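Local structure of particle-associated lyase (Acinetobacter bacteriophage AP22, 4Y9V) at residues D48-K53 with S63-Q68. The protein is a trimeric phage tailspike that binds the capsular saccharide of Acinetobacter baumannii and probably depolymerises it as a lyase. Numbering follows the deposited sequence. Where two conformers were deposited one is given.
With EDO (1,2-ethanediol), chain I.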
ATOM      1  N   ASP A  48      37.143  21.430 -19.316  1.00  5.70           N
ATOM      2  CA  ASP A  48      37.749  22.332 -20.298  1.00  6.19           C
ATOM      3  C   ASP A  48      39.244  22.552 -20.033  1.00  6.01           C
ATOM      4  O   ASP A  48      39.998  22.721 -21.001  1.00  6.81           O
ATOM      5  CB  ASP A  48      37.036  23.680 -20.315  1.00  7.12           C
ATOM      6  CG  ASP A  48      35.815  23.704 -21.237  1.00  7.14           C
ATOM      7  OD1 ASP A  48      34.986  22.790 -21.138  1.00  9.37           O
ATOM      8  OD2 ASP A  48      35.686  24.679 -21.991  1.00  9.24           O
ATOM      9  N   THR A  49      39.689  22.598 -18.781  1.00  6.29           N
ATOM     10  CA  THR A  49      41.111  22.770 -18.536  1.00  6.67           C
ATOM     11  C   THR A  49      41.897  21.575 -19.026  1.00  6.35           C
ATOM     12  O   THR A  49      43.011  21.703 -19.583  1.00  6.95           O
ATOM     13  CB  THR A  49      41.401  23.059 -17.044  1.00  7.64           C
ATOM     14  OG1 THR A  49      40.973  21.974 -16.284  1.00 11.89           O
ATOM     15  CG2 THR A  49      40.841  24.387 -16.616  1.00  9.08           C
ATOM     16  N   TYR A  50      41.384  20.351 -18.838  1.00  6.17           N
ATOM     17  CA  TYR A  50      41.963  19.159 -19.342  0.75  6.49           C
ATOM     18  C   TYR A  50      42.017  19.122 -20.869  1.00  6.06           C
ATOM     19  O   TYR A  50      43.025  18.710 -21.472  1.00  7.12           O
ATOM     20  CB  TYR A  50      41.231  17.874 -18.836  0.75  6.86           C
ATOM     21  CG  TYR A  50      41.804  17.352 -17.533  0.75  5.99           C
ATOM     22  CD1 TYR A  50      41.412  17.847 -16.303  0.75  6.43           C
ATOM     23  CD2 TYR A  50      42.725  16.333 -17.557  0.75  6.50           C
ATOM     24  CE1 TYR A  50      41.970  17.325 -15.129  0.75  6.59           C
ATOM     25  CE2 TYR A  50      43.282  15.805 -16.398  0.75  6.50           C
ATOM     26  CZ  TYR A  50      42.900  16.310 -15.197  0.75  6.46           C
ATOM     27  OH  TYR A  50      43.431  15.828 -14.009  0.75  7.87           O
ATOM     28  N   LEU A  51      40.931  19.528 -21.518  1.00  6.00           N
ATOM     29  CA  LEU A  51      40.927  19.572 -22.971  1.00  6.09           C
ATOM     30  C   LEU A  51      42.032  20.470 -23.487  1.00  6.21           C
ATOM     31  O   LEU A  51      42.773  20.131 -24.426  1.00  7.09           O
ATOM     32  CB  LEU A  51      39.547  20.038 -23.489  1.00  6.27           C
ATOM     33  CG  LEU A  51      38.404  19.033 -23.240  1.00  6.35           C
ATOM     34  CD1 LEU A  51      37.081  19.691 -23.514  1.00  7.87           C
ATOM     35  CD2 LEU A  51      38.514  17.823 -24.090  1.00  8.64           C
ATOM     36  N   LYS A  52      42.185  21.658 -22.902  1.00  5.98           N
ATOM     37  CA  LYS A  52      43.251  22.557 -23.317  0.57  6.48           C
ATOM     38  C   LYS A  52      44.601  21.926 -23.075  1.00  6.37           C
ATOM     39  O   LYS A  52      45.480  21.896 -23.972  1.00  7.22           O
ATOM     40  CB  LYS A  52      43.204  23.897 -22.588  0.57  6.96           C
ATOM     41  CG  LYS A  52      44.339  24.855 -23.019  0.57  8.00           C
ATOM     42  CD  LYS A  52      44.016  25.553 -24.317  0.57  8.37           C
ATOM     43  CE  LYS A  52      45.161  26.384 -24.809  0.57 11.66           C
ATOM     44  NZ  LYS A  52      46.370  25.577 -25.159  0.57 12.01           N
ATOM     45  N   LYS A  53      44.845  21.422 -21.885  1.00  6.30           N
ATOM     46  CA  LYS A  53      46.193  20.986 -21.523  1.00  6.73           C
ATOM     47  C   LYS A  53      46.600  19.778 -22.349  1.00  6.77           C
ATOM     48  O   LYS A  53      47.781  19.636 -22.710  1.00  7.95           O
ATOM     49  CB  LYS A  53      46.288  20.734 -20.014  1.00  7.42           C
ATOM     50  CG  LYS A  53      47.681  20.537 -19.517  1.00  8.14           C
ATOM     51  CD  LYS A  53      48.633  21.658 -19.877  1.00  8.34           C
ATOM     52  CE  LYS A  53      49.907  21.632 -19.036  1.00  8.80           C
ATOM     53  NZ  LYS A  53      50.935  22.568 -19.625  1.00 10.03           N
ATOM     54  N   SER A  63      37.762  10.321 -25.055  1.00  5.66           N
ATOM     55  CA  SER A  63      38.063   9.141 -24.230  1.00  6.15           C
ATOM     56  C   SER A  63      39.385   9.264 -23.467  1.00  6.06           C
ATOM     57  O   SER A  63      39.441   8.941 -22.269  1.00  6.42           O
ATOM     58  CB  SER A  63      38.123   7.912 -25.100  1.00  6.33           C
ATOM     59  OG  SER A  63      36.848   7.620 -25.680  1.00  6.61           O
ATOM     60  N   THR A  64      40.440   9.697 -24.134  1.00  6.07           N
ATOM     61  CA  THR A  64      41.725   9.783 -23.454  1.00  6.66           C
ATOM     62  C   THR A  64      41.675  10.819 -22.353  1.00  6.00           C
ATOM     63  O   THR A  64      42.431  10.707 -21.345  1.00  6.57           O
ATOM     64  CB  THR A  64      42.906  10.104 -24.383  1.00  7.61           C
ATOM     65  OG1 THR A  64      42.718  11.371 -24.993  1.00  9.05           O
ATOM     66  CG2 THR A  64      43.145   9.002 -25.386  1.00  9.78           C
ATOM     67  N   VAL A  65      40.869  11.854 -22.487  1.00  5.95           N
ATOM     68  CA  VAL A  65      40.746  12.914 -21.506  1.00  6.06           C
ATOM     69  C   VAL A  65      40.012  12.401 -20.275  1.00  5.85           C
ATOM     70  O   VAL A  65      40.477  12.595 -19.156  1.00  6.40           O
ATOM     71  CB  VAL A  65      40.062  14.160 -22.118  1.00  6.44           C
ATOM     72  CG1 VAL A  65      40.057  15.278 -21.108  1.00  7.51           C
ATOM     73  CG2 VAL A  65      40.783  14.582 -23.386  1.00  8.17           C
ATOM     74  N   LEU A  66      38.855  11.751 -20.476  1.00  6.22           N
ATOM     75  CA  LEU A  66      38.155  11.148 -19.323  1.00  6.28           C
ATOM     76  C   LEU A  66      39.036  10.143 -18.597  1.00  6.44           C
ATOM     77  O   LEU A  66      39.088  10.109 -17.374  1.00  7.23           O
ATOM     78  CB  LEU A  66      36.850  10.503 -19.778  1.00  6.68           C
ATOM     79  CG  LEU A  66      35.791  11.487 -20.319  1.00  6.47           C
ATOM     80  CD1 LEU A  66      34.591  10.682 -20.780  1.00  8.19           C
ATOM     81  CD2 LEU A  66      35.349  12.507 -19.293  1.00  8.32           C
ATOM     82  N   ASN A  67      39.751   9.310 -19.374  1.00  6.84           N
ATOM     83  CA  ASN A  67      40.659   8.345 -18.736  1.00  6.98           C
ATOM     84  C   ASN A  67      41.760   9.066 -17.952  1.00  6.67           C
ATOM     85  O   ASN A  67      42.146   8.607 -16.879  1.00  7.94           O
ATOM     86  CB  ASN A  67      41.221   7.390 -19.763  1.00  7.34           C
ATOM     87  CG  ASN A  67      40.265   6.255 -20.127  1.00  7.52           C
ATOM     88  OD1 ASN A  67      39.464   5.852 -19.242  1.00 10.20           O
ATOM     89  ND2 ASN A  67      40.281   5.772 -21.326  1.00  9.26           N
ATOM     90  N   GLN A  68      42.295  10.193 -18.483  1.00  6.44           N
ATOM     91  CA  GLN A  68      43.349  10.893 -17.762  1.00  6.54           C
ATOM     92  C   GLN A  68      42.810  11.538 -16.484  1.00  6.59           C
ATOM     93  O   GLN A  68      43.477  11.500 -15.449  1.00  7.29           O
ATOM     94  CB  GLN A  68      44.016  11.941 -18.663  1.00  6.57           C
ATOM     95  CG  GLN A  68      45.260  12.506 -18.010  1.00  7.21           C
ATOM     96  CD  GLN A  68      46.361  11.461 -17.920  1.00  8.92           C
ATOM     97  OE1 GLN A  68      46.569  10.690 -18.876  1.00 12.69           O
ATOM     98  NE2 GLN A  68      47.043  11.417 -16.815  1.00  8.97           N
TER
HETATM   99  C1  EDO I 807      38.169  27.050 -22.130  1.00 15.33           C
HETATM  100  O1  EDO I 807      36.918  27.065 -21.531  1.00 13.80           O
HETATM  101  C2  EDO I 807      38.310  27.533 -23.554  1.00 20.67           C
HETATM  102  O2  EDO I 807      37.464  26.731 -24.431  1.00 19.32           O
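Tyr-50 and Val-65 mark the crossing of segments 48-53 and 63-68, lying on helices 47-54 and 63-71, whose axes over these segments pass 10.1 Å apart at 116°. With so steep a crossing the facing surfaces meet over a small patch, where the CA atoms of Tyr-50 and Val-65 come within 6.7 Å, and a single branched residue can serve both neighbours on the other helix. Val-65 does this with its two methyls: CG1, anti to the backbone N (chi1 -175°), reaches CB of Tyr-50 at 3.6 Å, while CG2 lies 4.0 Å from CD2 of Leu-51. The side chains of Leu-51 and Val-65 cross at about a right angle, and Leu-47 and Met-54 also pack on Val-65. Both helices lie near the N-terminal end of the tailspike, and helix 47-54 follows directly on strand 45-46, an outermost strand within this chain of a parallel sheet. Thr-49 and Lys-52 both pack on Ser-33 of a neighbouring subunit. Further along, CG of Gln-68 sits at the edge of the Tyr-50 ring, near its plane, 4.2 Å from CE2. The Gln-68 amide is tilted only 20° from that ring, and both polar ends converge on one carboxylate: Tyr-50 OH is hydrogen-bonded to OD2 of Asp-72 and Gln-68 NE2 to its OD1.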